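Local atomic coordinates of voltage-sensor containing phosphatase (Ciona intestinalis, PDB entry 3V0H), a protein that probably dephosphorylates phosphoinositide lipids under the control of membrane voltage, through a cytosolic region that joins a PTEN-like phosphatase domain to a C2 domain. Residues I35-P40 against A123-G128. The protein carries 1 engineered substitution. Residues are numbered along the deposited sequence; the frame is centred on the assembly and turned at random.
Engineered in segment 123-128: Ser126 (natural residue Cys). With I3P (D-myo-inositol-1,4,5-triphosphate), chain C; I3P (D-myo-inositol-1,4,5-triphosphate), chain D.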
ATOM      1  N   ILE A  35      -3.214  18.644   1.203  1.00 17.12           N
ATOM      2  CA  ILE A  35      -2.365  18.558   2.381  1.00 16.85           C
ATOM      3  C   ILE A  35      -2.086  17.101   2.759  1.00 16.70           C
ATOM      4  O   ILE A  35      -2.983  16.255   2.706  1.00 16.25           O
ATOM      5  CB  ILE A  35      -3.001  19.339   3.561  1.00 16.81           C
ATOM      6  CG1 ILE A  35      -2.934  20.842   3.288  1.00 17.11           C
ATOM      7  CG2 ILE A  35      -2.318  19.018   4.899  1.00 17.04           C
ATOM      8  CD1 ILE A  35      -3.968  21.662   4.078  1.00 16.41           C
ATOM      9  N   ALA A  36      -0.831  16.819   3.115  1.00 16.48           N
ATOM     10  CA  ALA A  36      -0.448  15.522   3.670  1.00 16.29           C
ATOM     11  C   ALA A  36       0.090  15.738   5.082  1.00 16.78           C
ATOM     12  O   ALA A  36       0.897  16.635   5.310  1.00 17.26           O
ATOM     13  CB  ALA A  36       0.597  14.838   2.783  1.00 16.66           C
ATOM     14  N   MET A  37      -0.385  14.941   6.038  1.00 16.48           N
ATOM     15  CA  MET A  37       0.033  15.114   7.429  1.00 16.40           C
ATOM     16  C   MET A  37       0.011  13.798   8.192  1.00 16.57           C
ATOM     17  O   MET A  37      -0.520  12.804   7.706  1.00 15.28           O
ATOM     18  CB  MET A  37      -0.838  16.168   8.125  1.00 16.17           C
ATOM     19  CG  MET A  37      -2.289  15.772   8.309  1.00 15.92           C
ATOM     20  SD  MET A  37      -3.272  17.130   8.921  1.00 17.65           S
ATOM     21  CE  MET A  37      -4.869  16.305   9.104  1.00 16.41           C
ATOM     22  N   SER A  38       0.607  13.799   9.381  1.00 17.33           N
ATOM     23  CA  SER A  38       0.555  12.647  10.273  1.00 18.04           C
ATOM     24  C   SER A  38      -0.713  12.701  11.136  1.00 17.93           C
ATOM     25  O   SER A  38      -1.544  13.600  10.986  1.00 17.24           O
ATOM     26  CB  SER A  38       1.815  12.580  11.143  1.00 18.63           C
ATOM     27  OG  SER A  38       2.062  13.828  11.759  1.00 20.61           O
ATOM     28  N   PHE A  39      -0.844  11.738  12.044  1.00 18.66           N
ATOM     29  CA  PHE A  39      -2.050  11.569  12.853  1.00 19.35           C
ATOM     30  C   PHE A  39      -2.295  12.738  13.823  1.00 20.52           C
ATOM     31  O   PHE A  39      -1.361  13.191  14.485  1.00 21.18           O
ATOM     32  CB  PHE A  39      -1.941  10.258  13.631  1.00 19.28           C
ATOM     33  CG  PHE A  39      -3.257   9.714  14.097  1.00 18.91           C
ATOM     34  CD1 PHE A  39      -4.014   8.900  13.264  1.00 18.05           C
ATOM     35  CD2 PHE A  39      -3.739  10.012  15.369  1.00 19.16           C
ATOM     36  CE1 PHE A  39      -5.235   8.389  13.687  1.00 17.02           C
ATOM     37  CE2 PHE A  39      -4.962   9.498  15.803  1.00 19.52           C
ATOM     38  CZ  PHE A  39      -5.705   8.683  14.960  1.00 17.94           C
ATOM     39  N   PRO A  40      -3.550  13.229  13.904  1.00 21.19           N
ATOM     40  CA  PRO A  40      -3.907  14.226  14.916  1.00 22.30           C
ATOM     41  C   PRO A  40      -4.087  13.552  16.280  1.00 23.43           C
ATOM     42  O   PRO A  40      -5.105  12.903  16.544  1.00 23.00           O
ATOM     43  CB  PRO A  40      -5.217  14.826  14.388  1.00 21.92           C
ATOM     44  CG  PRO A  40      -5.805  13.760  13.515  1.00 21.26           C
ATOM     45  CD  PRO A  40      -4.681  12.902  13.011  1.00 20.74           C
ATOM     46  N   ALA A 123      -7.211  17.329   3.230  1.00 14.59           N
ATOM     47  CA  ALA A 123      -6.058  16.975   4.039  1.00 13.86           C
ATOM     48  C   ALA A 123      -6.080  15.478   4.311  1.00 13.75           C
ATOM     49  O   ALA A 123      -6.972  14.967   5.001  1.00 13.17           O
ATOM     50  CB  ALA A 123      -6.045  17.757   5.327  1.00 14.63           C
ATOM     51  N   ILE A 124      -5.098  14.786   3.753  1.00 13.20           N
ATOM     52  CA  ILE A 124      -5.031  13.332   3.826  1.00 13.16           C
ATOM     53  C   ILE A 124      -4.018  12.959   4.891  1.00 13.02           C
ATOM     54  O   ILE A 124      -2.880  13.427   4.861  1.00 13.74           O
ATOM     55  CB  ILE A 124      -4.661  12.732   2.450  1.00 13.19           C
ATOM     56  CG1 ILE A 124      -5.779  13.054   1.438  1.00 14.07           C
ATOM     57  CG2 ILE A 124      -4.416  11.220   2.546  1.00 12.84           C
ATOM     58  CD1 ILE A 124      -5.382  12.876  -0.018  1.00 15.97           C
ATOM     59  N   HIS A 125      -4.439  12.149   5.858  1.00 12.62           N
ATOM     60  CA  HIS A 125      -3.514  11.738   6.901  1.00 12.83           C
ATOM     61  C   HIS A 125      -3.581  10.256   7.218  1.00 12.89           C
ATOM     62  O   HIS A 125      -4.541   9.573   6.904  1.00 12.66           O
ATOM     63  CB  HIS A 125      -3.708  12.576   8.177  1.00 13.04           C
ATOM     64  CG  HIS A 125      -4.800  12.082   9.075  1.00 12.62           C
ATOM     65  ND1 HIS A 125      -4.633  11.020   9.940  1.00 12.74           N
ATOM     66  CD2 HIS A 125      -6.062  12.527   9.265  1.00 12.56           C
ATOM     67  CE1 HIS A 125      -5.759  10.817  10.605  1.00 12.71           C
ATOM     68  NE2 HIS A 125      -6.636  11.725  10.222  1.00 12.62           N
ATOM     69  N   SER A 126      -2.534   9.770   7.869  1.00 13.63           N
ATOM     70  CA  SER A 126      -2.503   8.403   8.313  1.00 14.13           C
ATOM     71  C   SER A 126      -1.791   8.428   9.657  1.00 14.80           C
ATOM     72  O   SER A 126      -2.056   9.309  10.470  1.00 15.48           O
ATOM     73  CB  SER A 126      -1.785   7.551   7.283  1.00 13.62           C
ATOM     74  OG  SER A 126      -0.632   8.244   6.825  1.00 15.68           O
ATOM     75  N   LYS A 127      -0.917   7.464   9.918  1.00 15.84           N
ATOM     76  CA  LYS A 127      -0.123   7.514  11.141  1.00 16.80           C
ATOM     77  C   LYS A 127       1.054   8.451  10.926  1.00 17.09           C
ATOM     78  O   LYS A 127       1.231   9.406  11.678  1.00 17.56           O
ATOM     79  CB  LYS A 127       0.360   6.125  11.544  1.00 17.15           C
ATOM     80  CG  LYS A 127       1.150   6.093  12.844  1.00 20.08           C
ATOM     81  CD  LYS A 127       1.722   4.719  13.074  1.00 22.57           C
ATOM     82  CE  LYS A 127       2.642   4.714  14.281  1.00 27.41           C
ATOM     83  NZ  LYS A 127       3.039   3.320  14.637  1.00 29.33           N
ATOM     84  N   GLY A 128       1.848   8.179   9.891  1.00 17.18           N
ATOM     85  CA  GLY A 128       3.057   8.962   9.623  1.00 17.65           C
ATOM     86  C   GLY A 128       2.975   9.900   8.430  1.00 17.23           C
ATOM     87  O   GLY A 128       3.936  10.601   8.128  1.00 17.60           O
TER
HETATM   88  C1  I3P C   1       3.762   4.659   7.705  1.00 17.52           C
HETATM   89  C2  I3P C   1       3.963   4.747   9.221  1.00 19.25           C
HETATM   90  C3  I3P C   1       4.830   3.584   9.710  1.00 20.29           C
HETATM   91  C4  I3P C   1       6.168   3.547   8.965  1.00 20.57           C
HETATM   92  C5  I3P C   1       5.938   3.408   7.461  1.00 20.32           C
HETATM   93  C6  I3P C   1       5.083   4.567   6.944  1.00 19.45           C
HETATM   94  O1  I3P C   1       3.076   5.805   7.230  1.00 17.68           O
HETATM   95  O2  I3P C   1       4.552   6.003   9.574  1.00 20.57           O
HETATM   96  O3  I3P C   1       5.042   3.669  11.130  1.00 21.01           O
HETATM   97  O4  I3P C   1       6.922   2.427   9.400  1.00 21.56           O
HETATM   98  O5  I3P C   1       7.190   3.326   6.774  1.00 24.32           O
HETATM   99  O6  I3P C   1       4.771   4.388   5.566  1.00 17.51           O
HETATM  100  P1  I3P C   1       1.490   5.753   6.958  1.00 15.08           P
HETATM  101  O11 I3P C   1       1.247   7.011   6.151  1.00 16.46           O
HETATM  102  O12 I3P C   1       1.239   4.492   6.175  1.00 15.31           O
HETATM  103  O13 I3P C   1       0.908   5.786   8.344  1.00 14.88           O
HETATM  104  P4  I3P C   1       8.136   2.606  10.463  1.00 23.84           P
HETATM  105  O41 I3P C   1       8.420   1.155  10.758  1.00 24.50           O
HETATM  106  O42 I3P C   1       7.536   3.417  11.588  1.00 23.87           O
HETATM  107  O43 I3P C   1       9.196   3.350   9.699  1.00 24.76           O
HETATM  108  P5  I3P C   1       7.315   2.480   5.410  1.00 25.42           P
HETATM  109  O51 I3P C   1       8.768   2.104   5.332  1.00 28.33           O
HETATM  110  O52 I3P C   1       6.360   1.325   5.549  1.00 28.76           O
HETATM  111  O53 I3P C   1       6.859   3.434   4.329  1.00 25.24           O
HETATM  112  C1  I3P D   2      -0.138   5.406  20.929  0.71101.45           C
HETATM  113  C2  I3P D   2      -0.988   4.139  20.856  0.71101.23           C
HETATM  114  C3  I3P D   2      -0.890   3.511  19.469  0.71100.58           C
HETATM  115  C4  I3P D   2       0.550   3.219  19.031  0.71100.64           C
HETATM  116  C5  I3P D   2       1.580   4.314  19.352  0.71101.06           C
HETATM  117  C6  I3P D   2       1.336   5.130  20.629  0.71101.65           C
HETATM  118  O1  I3P D   2      -0.246   5.990  22.227  0.71102.35           O
HETATM  119  O2  I3P D   2      -0.584   3.202  21.866  0.71101.95           O
HETATM  120  O3  I3P D   2      -1.648   2.293  19.457  0.71100.55           O
HETATM  121  O4  I3P D   2       0.551   3.028  17.617  0.71 99.80           O
HETATM  122  O5  I3P D   2       2.860   3.694  19.485  0.71101.54           O
HETATM  123  O6  I3P D   2       2.021   6.381  20.503  0.71101.71           O
HETATM  124  P1  I3P D   2      -1.566   6.778  22.723  0.71102.54           P
HETATM  125  O11 I3P D   2      -1.015   7.915  23.548  0.71103.08           O
HETATM  126  O12 I3P D   2      -2.271   7.221  21.461  0.71101.63           O
HETATM  127  O13 I3P D   2      -2.319   5.740  23.523  0.71102.94           O
HETATM  128  P4  I3P D   2       0.600   1.564  16.945  0.71 99.47           P
HETATM  129  O41 I3P D   2       1.783   0.883  17.593  0.71100.12           O
HETATM  130  O42 I3P D   2       0.784   1.861  15.477  0.71 98.76           O
HETATM  131  O43 I3P D   2      -0.735   0.944  17.283  0.71 99.45           O
HETATM  132  P5  I3P D   2       4.076   3.987  18.468  0.71101.38           P
HETATM  133  O51 I3P D   2       5.297   3.536  19.233  0.71102.18           O
HETATM  134  O52 I3P D   2       4.019   5.475  18.212  0.71101.20           O
HETATM  135  O53 I3P D   2       3.754   3.136  17.264  0.71100.67           O
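The start of the phosphatase P-loop (HCX5R, here with Ser126 engineered in place of the natural Cys) leaves the central sheet of the PTEN-like domain beside strand 34-37, and Met37, Phe39 and Pro40 of segment 35-40 gather round His125. The strands run parallel: Ile124 N donates to Ile35 O at 2.8 Å, and Met37 N to Ile124 O. Ile35, Met37, Ala123 and His125 share one face of the sheet, where Phe59 of helix 52-62 packs on the first three, whereas Ala36 and Ile124 face helix 131-143. With CG between the backbone N and carbonyl carbon (chi1 67°), Met37 crosses His125 at a slant, its CG 3.5 Å from His125 CB and its CE near the ring.

Beyond the strands, Pro40 CD sits over one face of the imidazole, 3.5 Å from the ring centroid. The same ring turns an edge toward the face of Phe39 in an offset edge-to-face pair, planes at 85°. Its rotation is fixed from both nitrogens: NE2 is hydrogen-bonded to Tyr78 OH, and ND1 donates to Ser126 O at 3.1 Å, nearly straight (174°), with the oxygen in the ring plane and the proton arriving on a carbonyl lone pair. This bond ties the ring to the carbonyl of the next residue, at the start of the loop.

Phe39 N bonds to Lys127 O from above the carbonyl plane, coupling the loop to segment 35-40. Lys127 N and Gly128 N both donate to O13 of the 1-phosphate of one inositol trisphosphate, the backbone N-H groups of the P-loop taking up a phosphate, as in protein tyrosine phosphatases. The extended lysine side chain reaches a second inositol trisphosphate, where Lys127 NZ lies 2.8 Å from O42 of the 4-phosphate and 2.7 Å from O53 of the 5-phosphate.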